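Side-chain contacts in secreted in xylem 3 (Fusarium oxysporum, PDB 5OD4), which acts as the secreted effector Avr2 of a plant-pathogenic fungus, with an immune-suppressing activity, probably in the host, and an unknown molecular function: residues F17-S22 and H48-R53; D94-A99 and Y119-T124. One frame throughout, in Å; residues are numbered along the deposited sequence.

Contact 1: F17-S22 and H48-R53. With EDO (1,2-ethanediol), chain C; EDO (1,2-ethanediol), chain E.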
ATOM      1  N   PHE A  17       6.056  -2.324   8.016  1.00  8.39           N
ATOM      2  CA  PHE A  17       6.429  -2.890   6.722  1.00  8.34           C
ATOM      3  C   PHE A  17       6.512  -1.764   5.715  1.00  7.70           C
ATOM      4  O   PHE A  17       5.602  -0.951   5.617  1.00  9.00           O
ATOM      5  CB  PHE A  17       5.377  -3.882   6.260  1.00  9.97           C
ATOM      6  CG  PHE A  17       5.611  -4.451   4.885  1.00 10.30           C
ATOM      7  CD1 PHE A  17       6.634  -5.339   4.647  1.00 11.95           C
ATOM      8  CD2 PHE A  17       4.788  -4.113   3.838  1.00 11.26           C
ATOM      9  CE1 PHE A  17       6.852  -5.853   3.374  1.00 13.14           C
ATOM     10  CE2 PHE A  17       4.968  -4.640   2.576  1.00 12.95           C
ATOM     11  CZ  PHE A  17       5.995  -5.517   2.343  1.00 13.21           C
ATOM     12  N   THR A  18       7.595  -1.741   4.937  1.00  8.69           N
ATOM     13  CA  THR A  18       7.742  -0.804   3.840  1.00  9.77           C
ATOM     14  C   THR A  18       8.140  -1.550   2.596  1.00 10.01           C
ATOM     15  O   THR A  18       8.926  -2.500   2.635  1.00 12.48           O
ATOM     16  CB  THR A  18       8.785   0.249   4.170  1.00 12.38           C
ATOM     17  OG1 THR A  18      10.042  -0.380   4.466  1.00 17.72           O
ATOM     18  CG2 THR A  18       8.364   1.095   5.337  1.00 13.98           C
ATOM     19  N   THR A  19       7.620  -1.088   1.469  1.00  9.56           N
ATOM     20  CA  THR A  19       8.047  -1.591   0.173  1.00 10.17           C
ATOM     21  C   THR A  19       7.822  -0.508  -0.873  1.00  9.51           C
ATOM     22  O   THR A  19       7.074   0.410  -0.656  1.00 12.81           O
ATOM     23  CB  THR A  19       7.332  -2.911  -0.185  1.00 11.78           C
ATOM     24  OG1 THR A  19       8.000  -3.501  -1.295  1.00 14.84           O
ATOM     25  CG2 THR A  19       5.846  -2.747  -0.475  1.00 12.67           C
ATOM     26  N   SER A  20       8.493  -0.648  -1.994  1.00 10.53           N
ATOM     27  CA  SER A  20       8.235   0.222  -3.121  1.00 10.51           C
ATOM     28  C   SER A  20       8.006  -0.601  -4.357  1.00  9.53           C
ATOM     29  O   SER A  20       8.464  -1.727  -4.457  1.00 12.64           O
ATOM     30  CB  SER A  20       9.359   1.184  -3.335  1.00 13.07           C
ATOM     31  OG  SER A  20      10.547   0.499  -3.633  1.00 16.02           O
ATOM     32  N   PHE A  21       7.311  -0.013  -5.318  1.00  8.34           N
ATOM     33  CA  PHE A  21       7.045  -0.709  -6.567  1.00  8.64           C
ATOM     34  C   PHE A  21       6.836   0.273  -7.686  1.00  8.42           C
ATOM     35  O   PHE A  21       6.473   1.421  -7.481  1.00  8.52           O
ATOM     36  CB  PHE A  21       5.867  -1.680  -6.466  1.00 10.17           C
ATOM     37  CG  PHE A  21       4.534  -1.024  -6.179  1.00  9.74           C
ATOM     38  CD1 PHE A  21       4.148  -0.753  -4.880  1.00  9.93           C
ATOM     39  CD2 PHE A  21       3.677  -0.642  -7.208  1.00 10.87           C
ATOM     40  CE1 PHE A  21       2.907  -0.179  -4.618  1.00 10.63           C
ATOM     41  CE2 PHE A  21       2.460  -0.079  -6.942  1.00 10.77           C
ATOM     42  CZ  PHE A  21       2.081   0.162  -5.654  1.00 10.81           C
ATOM     43  N   SER A  22       7.062  -0.242  -8.889  1.00 10.72           N
ATOM     44  CA  SER A  22       6.792   0.442 -10.143  1.00 10.45           C
ATOM     45  C   SER A  22       5.504  -0.133 -10.780  1.00 10.10           C
ATOM     46  O   SER A  22       5.059  -1.225 -10.479  1.00 13.26           O
ATOM     47  CB  SER A  22       7.995   0.273 -11.106  1.00 11.96           C
ATOM     48  OG  SER A  22       9.192   0.816 -10.599  1.00 16.60           O
ATOM     49  N   HIS A  48      -0.619  -8.538   2.819  1.00  6.62           N
ATOM     50  CA  HIS A  48      -0.909  -7.509   1.843  1.00  6.80           C
ATOM     51  C   HIS A  48      -0.873  -8.079   0.449  1.00  6.67           C
ATOM     52  O   HIS A  48      -0.259  -9.120   0.188  1.00  7.41           O
ATOM     53  CB  HIS A  48       0.073  -6.324   1.951  1.00  7.72           C
ATOM     54  CG  HIS A  48       1.428  -6.596   1.368  1.00  8.30           C
ATOM     55  ND1 HIS A  48       2.254  -7.624   1.761  1.00  9.49           N
ATOM     56  CD2 HIS A  48       2.075  -5.958   0.367  1.00  9.68           C
ATOM     57  CE1 HIS A  48       3.353  -7.589   1.020  1.00 10.62           C
ATOM     58  NE2 HIS A  48       3.282  -6.583   0.177  1.00 10.74           N
ATOM     59  N   ARG A  49      -1.502  -7.369  -0.491  1.00  6.54           N
ATOM     60  CA  ARG A  49      -1.312  -7.660  -1.900  1.00  6.84           C
ATOM     61  C   ARG A  49      -1.388  -6.372  -2.681  1.00  6.56           C
ATOM     62  O   ARG A  49      -2.147  -5.472  -2.341  1.00  7.29           O
ATOM     63  CB  ARG A  49      -2.304  -8.702  -2.424  1.00  7.42           C
ATOM     64  CG  ARG A  49      -3.754  -8.380  -2.157  1.00  7.48           C
ATOM     65  CD  ARG A  49      -4.649  -9.473  -2.705  1.00  9.00           C
ATOM     66  NE  ARG A  49      -6.043  -9.106  -2.547  1.00  9.17           N
ATOM     67  CZ  ARG A  49      -7.045  -9.909  -2.803  1.00 10.78           C
ATOM     68  NH1 ARG A  49      -6.846 -11.156  -3.213  1.00 12.98           N
ATOM     69  NH2 ARG A  49      -8.271  -9.470  -2.617  1.00 11.93           N
ATOM     70  N   ILE A  50      -0.595  -6.310  -3.748  1.00  7.04           N
ATOM     71  CA  ILE A  50      -0.479  -5.164  -4.640  1.00  7.13           C
ATOM     72  C   ILE A  50      -0.710  -5.705  -6.034  1.00  7.40           C
ATOM     73  O   ILE A  50       0.005  -6.611  -6.466  1.00  8.71           O
ATOM     74  CB  ILE A  50       0.909  -4.506  -4.527  1.00  7.73           C
ATOM     75  CG1 ILE A  50       1.229  -4.075  -3.084  1.00  8.55           C
ATOM     76  CG2 ILE A  50       0.994  -3.340  -5.486  1.00  9.17           C
ATOM     77  CD1 ILE A  50       2.674  -3.722  -2.843  1.00 10.20           C
ATOM     78  N   TYR A  51      -1.731  -5.208  -6.716  1.00  7.30           N
ATOM     79  CA  TYR A  51      -2.158  -5.815  -7.968  1.00  7.99           C
ATOM     80  C   TYR A  51      -2.876  -4.818  -8.817  1.00  7.95           C
ATOM     81  O   TYR A  51      -3.025  -3.673  -8.441  1.00  9.33           O
ATOM     82  CB  TYR A  51      -2.998  -7.067  -7.697  1.00  8.60           C
ATOM     83  CG  TYR A  51      -4.280  -6.826  -6.953  1.00  8.62           C
ATOM     84  CD1 TYR A  51      -4.295  -6.655  -5.569  1.00  8.64           C
ATOM     85  CD2 TYR A  51      -5.487  -6.805  -7.607  1.00  9.36           C
ATOM     86  CE1 TYR A  51      -5.477  -6.471  -4.872  1.00  8.82           C
ATOM     87  CE2 TYR A  51      -6.678  -6.661  -6.913  1.00  9.68           C
ATOM     88  CZ  TYR A  51      -6.676  -6.502  -5.552  1.00  9.24           C
ATOM     89  OH  TYR A  51      -7.871  -6.385  -4.870  1.00 10.06           O
ATOM     90  N   GLU A  52      -3.311  -5.257  -9.996  1.00  9.10           N
ATOM     91  CA  GLU A  52      -4.099  -4.420 -10.894  1.00  8.96           C
ATOM     92  C   GLU A  52      -5.424  -5.080 -11.209  1.00  8.86           C
ATOM     93  O   GLU A  52      -5.551  -6.309 -11.192  1.00 10.49           O
ATOM     94  CB  GLU A  52      -3.326  -4.116 -12.181  1.00 10.66           C
ATOM     95  CG  GLU A  52      -2.095  -3.237 -11.855  1.00 11.37           C
ATOM     96  CD  GLU A  52      -0.977  -3.300 -12.887  1.00 12.97           C
ATOM     97  OE1 GLU A  52      -0.858  -4.333 -13.581  1.00 15.11           O
ATOM     98  OE2 GLU A  52      -0.280  -2.271 -13.061  1.00 13.58           O
ATOM     99  N   ARG A  53      -6.428  -4.247 -11.492  1.00  9.78           N
ATOM    100  CA  ARG A  53      -7.728  -4.691 -11.926  1.00 12.38           C
ATOM    101  C   ARG A  53      -8.214  -3.826 -13.048  1.00 12.66           C
ATOM    102  O   ARG A  53      -7.865  -2.669 -13.179  1.00 14.75           O
ATOM    103  CB  ARG A  53      -8.725  -4.716 -10.777  1.00 18.45           C
ATOM    104  CG  ARG A  53      -9.155  -3.411 -10.174  1.00 24.30           C
ATOM    105  CD  ARG A  53     -10.470  -3.544  -9.393  1.00 27.06           C
ATOM    106  NE  ARG A  53     -10.307  -4.306  -8.155  1.00 27.18           N
ATOM    107  CZ  ARG A  53     -10.420  -3.832  -6.896  1.00 26.00           C
ATOM    108  NH1 ARG A  53     -10.240  -4.655  -5.868  1.00 23.04           N
ATOM    109  NH2 ARG A  53     -10.695  -2.553  -6.631  1.00 25.43           N
TER
HETATM  110  C1  EDO C 202       2.172  -8.813  -2.799  1.00 18.67           C
HETATM  111  O1  EDO C 202       1.284  -8.500  -3.929  1.00 13.54           O
HETATM  112  C2  EDO C 202       3.637  -9.091  -3.120  1.00 21.61           C
HETATM  113  O2  EDO C 202       4.128  -7.980  -3.850  1.00 22.34           O
HETATM  114  C1  EDO E 204      -3.665  -9.650 -10.766  1.00 20.77           C
HETATM  115  O1  EDO E 204      -4.858  -8.963 -11.221  1.00 18.07           O
HETATM  116  C2  EDO E 204      -2.380  -9.091 -11.402  1.00 20.78           C
HETATM  117  O2  EDO E 204      -2.118  -7.756 -10.940  1.00 17.32           O
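Phe17, Thr19 and Phe21 meet His48 and Ile50 without a polar bond between them; a short polar bond beside them, from O1 of a 1,2-ethanediol (chain E) to Glu52 O at 2.7 Å, serves the backbone of 48-53. The other hydroxyl of this diol, O2, receives the Glu52 N-H. A second diol (chain C) accepts the Ile50 N-H at its O1, with a distance of 2.9 Å from Ile50 N; both diols probably come from the crystallisation liquor.

Across the contact, Phe17 has its CG anti to the backbone N (chi1 176°), which sends the ring toward the imidazole of His48. Its CE2 lies over one imidazole face, offset toward the rim and 3.5 Å from His48 NE2, and CZ sits near His48 CE1. The two planes are inclined at 55° and meet obliquely. C1 of the chain C diol covers the opposite imidazole face, and a hydrogen bond from ND1 to Glu39 O should help fix the rotation of the ring.

Ile50 divides its two branches among three neighbours. CG2 stands almost over the middle of the Phe21 ring, 3.8 Å from its centroid, in a CH-pi contact. The other branch ends in CD1, which lies in the imidazole plane at the edge of His48, approaches Phe21 CD1 and CE1 and meets Thr19 CG2 tip to tip at 4.1 Å.

The strand axes run in nearly the same direction, 16° apart, and approach to 10.4 Å. Such spacing, filled by inward-pointing apolar groups and rings, is that of two sheets packed face to face in a beta-sandwich.

Contact 2: D94-A99 and Y119-T124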
ATOM      1  N   ASP A  94       4.752  12.950  -3.083  1.00  9.21           N
ATOM      2  CA  ASP A  94       3.457  13.323  -2.591  1.00  8.80           C
ATOM      3  C   ASP A  94       2.887  12.247  -1.691  1.00  7.75           C
ATOM      4  O   ASP A  94       3.010  11.061  -2.018  1.00  9.04           O
ATOM      5  CB  ASP A  94       2.400  13.418  -3.743  1.00 12.27           C
ATOM      6  CG  ASP A  94       2.742  14.251  -4.868  1.00 14.65           C
ATOM      7  OD1 ASP A  94       3.256  15.363  -4.638  1.00 17.54           O
ATOM      8  OD2 ASP A  94       2.444  13.791  -6.047  1.00 17.54           O
ATOM      9  N   CYS A  95       2.193  12.646  -0.626  1.00  7.47           N
ATOM     10  CA  CYS A  95       1.310  11.724   0.072  1.00  7.34           C
ATOM     11  C   CYS A  95       0.097  11.511  -0.821  1.00  7.48           C
ATOM     12  O   CYS A  95      -0.612  12.453  -1.120  1.00 10.35           O
ATOM     13  CB  CYS A  95       0.882  12.290   1.421  1.00  8.82           C
ATOM     14  SG  CYS A  95      -0.151  11.150   2.373  1.00 10.14           S
ATOM     15  N   PHE A  96      -0.109  10.288  -1.258  1.00  7.11           N
ATOM     16  CA  PHE A  96      -1.041   9.982  -2.322  1.00  7.09           C
ATOM     17  C   PHE A  96      -2.353   9.428  -1.808  1.00  7.17           C
ATOM     18  O   PHE A  96      -3.433   9.946  -2.136  1.00  8.24           O
ATOM     19  CB  PHE A  96      -0.335   9.033  -3.304  1.00  7.37           C
ATOM     20  CG  PHE A  96      -1.070   8.761  -4.585  1.00  7.75           C
ATOM     21  CD1 PHE A  96      -1.840   9.700  -5.230  1.00  8.72           C
ATOM     22  CD2 PHE A  96      -0.896   7.502  -5.198  1.00  8.50           C
ATOM     23  CE1 PHE A  96      -2.483   9.388  -6.435  1.00 10.01           C
ATOM     24  CE2 PHE A  96      -1.495   7.196  -6.409  1.00  9.24           C
ATOM     25  CZ  PHE A  96      -2.288   8.146  -7.029  1.00  9.91           C
ATOM     26  N   HIS A  97      -2.298   8.376  -1.001  1.00  7.86           N
ATOM     27  CA  HIS A  97      -3.503   7.781  -0.421  1.00  8.50           C
ATOM     28  C   HIS A  97      -3.155   7.168   0.916  1.00  8.31           C
ATOM     29  O   HIS A  97      -2.042   6.700   1.106  1.00  9.48           O
ATOM     30  CB  HIS A  97      -4.087   6.683  -1.322  1.00 10.22           C
ATOM     31  CG  HIS A  97      -4.728   7.178  -2.562  1.00 11.18           C
ATOM     32  ND1 HIS A  97      -5.891   7.899  -2.551  1.00 15.79           N
ATOM     33  CD2 HIS A  97      -4.324   7.145  -3.859  1.00 11.32           C
ATOM     34  CE1 HIS A  97      -6.205   8.241  -3.798  1.00 16.59           C
ATOM     35  NE2 HIS A  97      -5.267   7.787  -4.611  1.00 13.94           N
ATOM     36  N   THR A  98      -4.143   7.122   1.802  1.00  8.57           N
ATOM     37  CA  THR A  98      -3.981   6.443   3.080  1.00  8.22           C
ATOM     38  C   THR A  98      -5.216   5.633   3.411  1.00  7.73           C
ATOM     39  O   THR A  98      -6.299   5.864   2.865  1.00 10.18           O
ATOM     40  CB  THR A  98      -3.702   7.438   4.223  1.00 10.32           C
ATOM     41  OG1 THR A  98      -4.877   8.205   4.439  1.00 13.47           O
ATOM     42  CG2 THR A  98      -2.520   8.378   3.933  1.00 11.18           C
ATOM     43  N   ALA A  99      -5.044   4.682   4.329  1.00  7.55           N
ATOM     44  CA  ALA A  99      -6.146   3.876   4.822  1.00  7.56           C
ATOM     45  C   ALA A  99      -5.834   3.428   6.231  1.00  6.80           C
ATOM     46  O   ALA A  99      -4.747   3.568   6.723  1.00  8.02           O
ATOM     47  CB  ALA A  99      -6.405   2.684   3.918  1.00  8.85           C
ATOM     48  N   TYR A 119       5.166   7.272 -11.879  1.00  7.86           N
ATOM     49  CA  TYR A 119       5.578   7.430 -10.497  1.00  7.49           C
ATOM     50  C   TYR A 119       6.074   6.093  -9.971  1.00  7.29           C
ATOM     51  O   TYR A 119       5.626   5.042 -10.419  1.00  9.01           O
ATOM     52  CB  TYR A 119       4.398   7.854  -9.606  1.00  8.09           C
ATOM     53  CG  TYR A 119       3.804   9.161  -9.942  1.00  9.05           C
ATOM     54  CD1 TYR A 119       2.810   9.264 -10.904  1.00 11.57           C
ATOM     55  CD2 TYR A 119       4.189  10.312  -9.271  1.00  9.64           C
ATOM     56  CE1 TYR A 119       2.228  10.485 -11.202  1.00 14.91           C
ATOM     57  CE2 TYR A 119       3.580  11.544  -9.547  1.00 13.01           C
ATOM     58  CZ  TYR A 119       2.601  11.607 -10.511  1.00 14.91           C
ATOM     59  OH  TYR A 119       2.027  12.826 -10.788  1.00 23.41           O
ATOM     60  N   THR A 120       6.954   6.157  -8.986  1.00  7.08           N
ATOM     61  CA  THR A 120       7.262   5.020  -8.129  1.00  7.85           C
ATOM     62  C   THR A 120       6.442   5.177  -6.853  1.00  6.96           C
ATOM     63  O   THR A 120       6.293   6.298  -6.344  1.00  8.29           O
ATOM     64  CB  THR A 120       8.777   4.983  -7.771  1.00  9.10           C
ATOM     65  OG1 THR A 120       9.554   5.026  -8.992  1.00 10.13           O
ATOM     66  CG2 THR A 120       9.165   3.747  -6.993  1.00 10.29           C
ATOM     67  N   TYR A 121       5.934   4.067  -6.333  1.00  6.51           N
ATOM     68  CA  TYR A 121       5.030   4.080  -5.200  1.00  6.71           C
ATOM     69  C   TYR A 121       5.695   3.463  -3.985  1.00  6.94           C
ATOM     70  O   TYR A 121       6.395   2.457  -4.094  1.00  8.71           O
ATOM     71  CB  TYR A 121       3.730   3.300  -5.560  1.00  7.19           C
ATOM     72  CG  TYR A 121       3.070   3.896  -6.759  1.00  6.81           C
ATOM     73  CD1 TYR A 121       2.301   5.032  -6.643  1.00  6.93           C
ATOM     74  CD2 TYR A 121       3.263   3.384  -8.020  1.00  6.99           C
ATOM     75  CE1 TYR A 121       1.720   5.626  -7.758  1.00  7.38           C
ATOM     76  CE2 TYR A 121       2.710   3.964  -9.151  1.00  7.59           C
ATOM     77  CZ  TYR A 121       1.950   5.091  -9.006  1.00  7.44           C
ATOM     78  OH  TYR A 121       1.380   5.734 -10.094  1.00  8.69           O
ATOM     79  N   TYR A 122       5.450   4.071  -2.822  1.00  6.94           N
ATOM     80  CA  TYR A 122       6.080   3.662  -1.557  1.00  7.50           C
ATOM     81  C   TYR A 122       4.988   3.395  -0.550  1.00  7.28           C
ATOM     82  O   TYR A 122       4.272   4.322  -0.156  1.00  8.66           O
ATOM     83  CB  TYR A 122       7.033   4.764  -1.049  1.00  9.23           C
ATOM     84  CG  TYR A 122       8.191   4.994  -1.990  1.00 10.01           C
ATOM     85  CD1 TYR A 122       8.051   5.762  -3.164  1.00 10.38           C
ATOM     86  CD2 TYR A 122       9.409   4.416  -1.731  1.00 12.46           C
ATOM     87  CE1 TYR A 122       9.110   5.962  -4.027  1.00 12.01           C
ATOM     88  CE2 TYR A 122      10.500   4.581  -2.618  1.00 13.84           C
ATOM     89  CZ  TYR A 122      10.309   5.340  -3.757  1.00 13.89           C
ATOM     90  OH  TYR A 122      11.362   5.538  -4.626  1.00 17.09           O
ATOM     91  N   LEU A 123       4.860   2.144  -0.126  1.00  7.42           N
ATOM     92  CA  LEU A 123       3.849   1.711   0.818  1.00  7.32           C
ATOM     93  C   LEU A 123       4.483   1.545   2.199  1.00  7.40           C
ATOM     94  O   LEU A 123       5.533   0.913   2.330  1.00  9.16           O
ATOM     95  CB  LEU A 123       3.295   0.348   0.368  1.00  8.27           C
ATOM     96  CG  LEU A 123       2.376  -0.401   1.312  1.00  8.52           C
ATOM     97  CD1 LEU A 123       1.088   0.371   1.547  1.00  8.38           C
ATOM     98  CD2 LEU A 123       2.093  -1.799   0.783  1.00 10.74           C
ATOM     99  N   THR A 124       3.793   2.065   3.212  1.00  7.00           N
ATOM    100  CA  THR A 124       4.173   1.832   4.618  1.00  7.29           C
ATOM    101  C   THR A 124       2.944   1.350   5.351  1.00  6.95           C
ATOM    102  O   THR A 124       1.863   1.937   5.219  1.00  8.14           O
ATOM    103  CB  THR A 124       4.715   3.094   5.278  1.00  8.85           C
ATOM    104  OG1 THR A 124       5.823   3.612   4.550  1.00 10.90           O
ATOM    105  CG2 THR A 124       5.168   2.827   6.709  1.00 10.06           C
TER
HETATM  106  O   HOH W   1       2.035  14.554  -8.623  1.00 26.18           O
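Asp94 reaches Tyr119 mainly through water. One molecule donates to Asp94 OD2 at 2.7 Å and is also hydrogen-bonded to Tyr119 OH, 2.8 Å from its oxygen, so that it bridges the carboxylate and the phenol. The direct approach is looser, with Asp94 OD2 4.3 Å from Tyr119 CE2. Arg83 binds the pair together: its NE forms a salt bridge with the same OD2, and it makes a cation-pi contact with the Tyr119 ring. OD2 therefore takes up both the water and the arginine, which would probably stabilise its negative charge.

Cys95 follows, its SG joined to Cys5 SG in a disulfide that fastens the N-terminal part of the chain to this edge strand.

Phe96 carries the apolar part of the contact. With CG anti to the backbone N (chi1 -171°), its ring extends toward Tyr121, and the two side chains meet obliquely, Phe96 CE2 lying 3.8 Å from Tyr121 CE1. The CA atoms of Phe96 and Tyr121 are 8.9 Å apart, as expected for next-but-one strands of a sheet: strand 77-85 runs between them, antiparallel to both. Trp113, from the facing sheet of the beta-sandwich, meets Phe96 edge-to-face and also touches the ring of Tyr121, whose phenol is anchored by a hydrogen bond from OH to Asp116 O.

His97 shares Val81 with Phe96 in a classic beta bulge, and Phe96 has the backbone angles to match (phi -101°, psi -54°). The bulge brings the two side chains together, His97 CD2 standing 3.5 Å above the Phe96 plane, over the ring centre.

How the contacts relate
From the N terminus, the chain enters strand 17-21, and contact 1 closes the long, mostly irregular excursion through residues 23-47 by setting that strand against 47-53 of the facing sheet. The chain runs on through 60-66 and 77-85, the latter lying between the two strands of contact 2, before reaching 94-101. Contact 2 then closes the loop that passes through strand 109-114 of the other sheet and returns to 119-127; the two contacts are in series, neither nested nor crossed. Contact 1 thus bridges the two sheets, whereas contact 2 spans next-but-one strands within one. They join where 17-21 pairs with 119-127: Leu123 N lies 2.9 Å from Thr19 O, and the rings of Phe21 and Tyr121 meet.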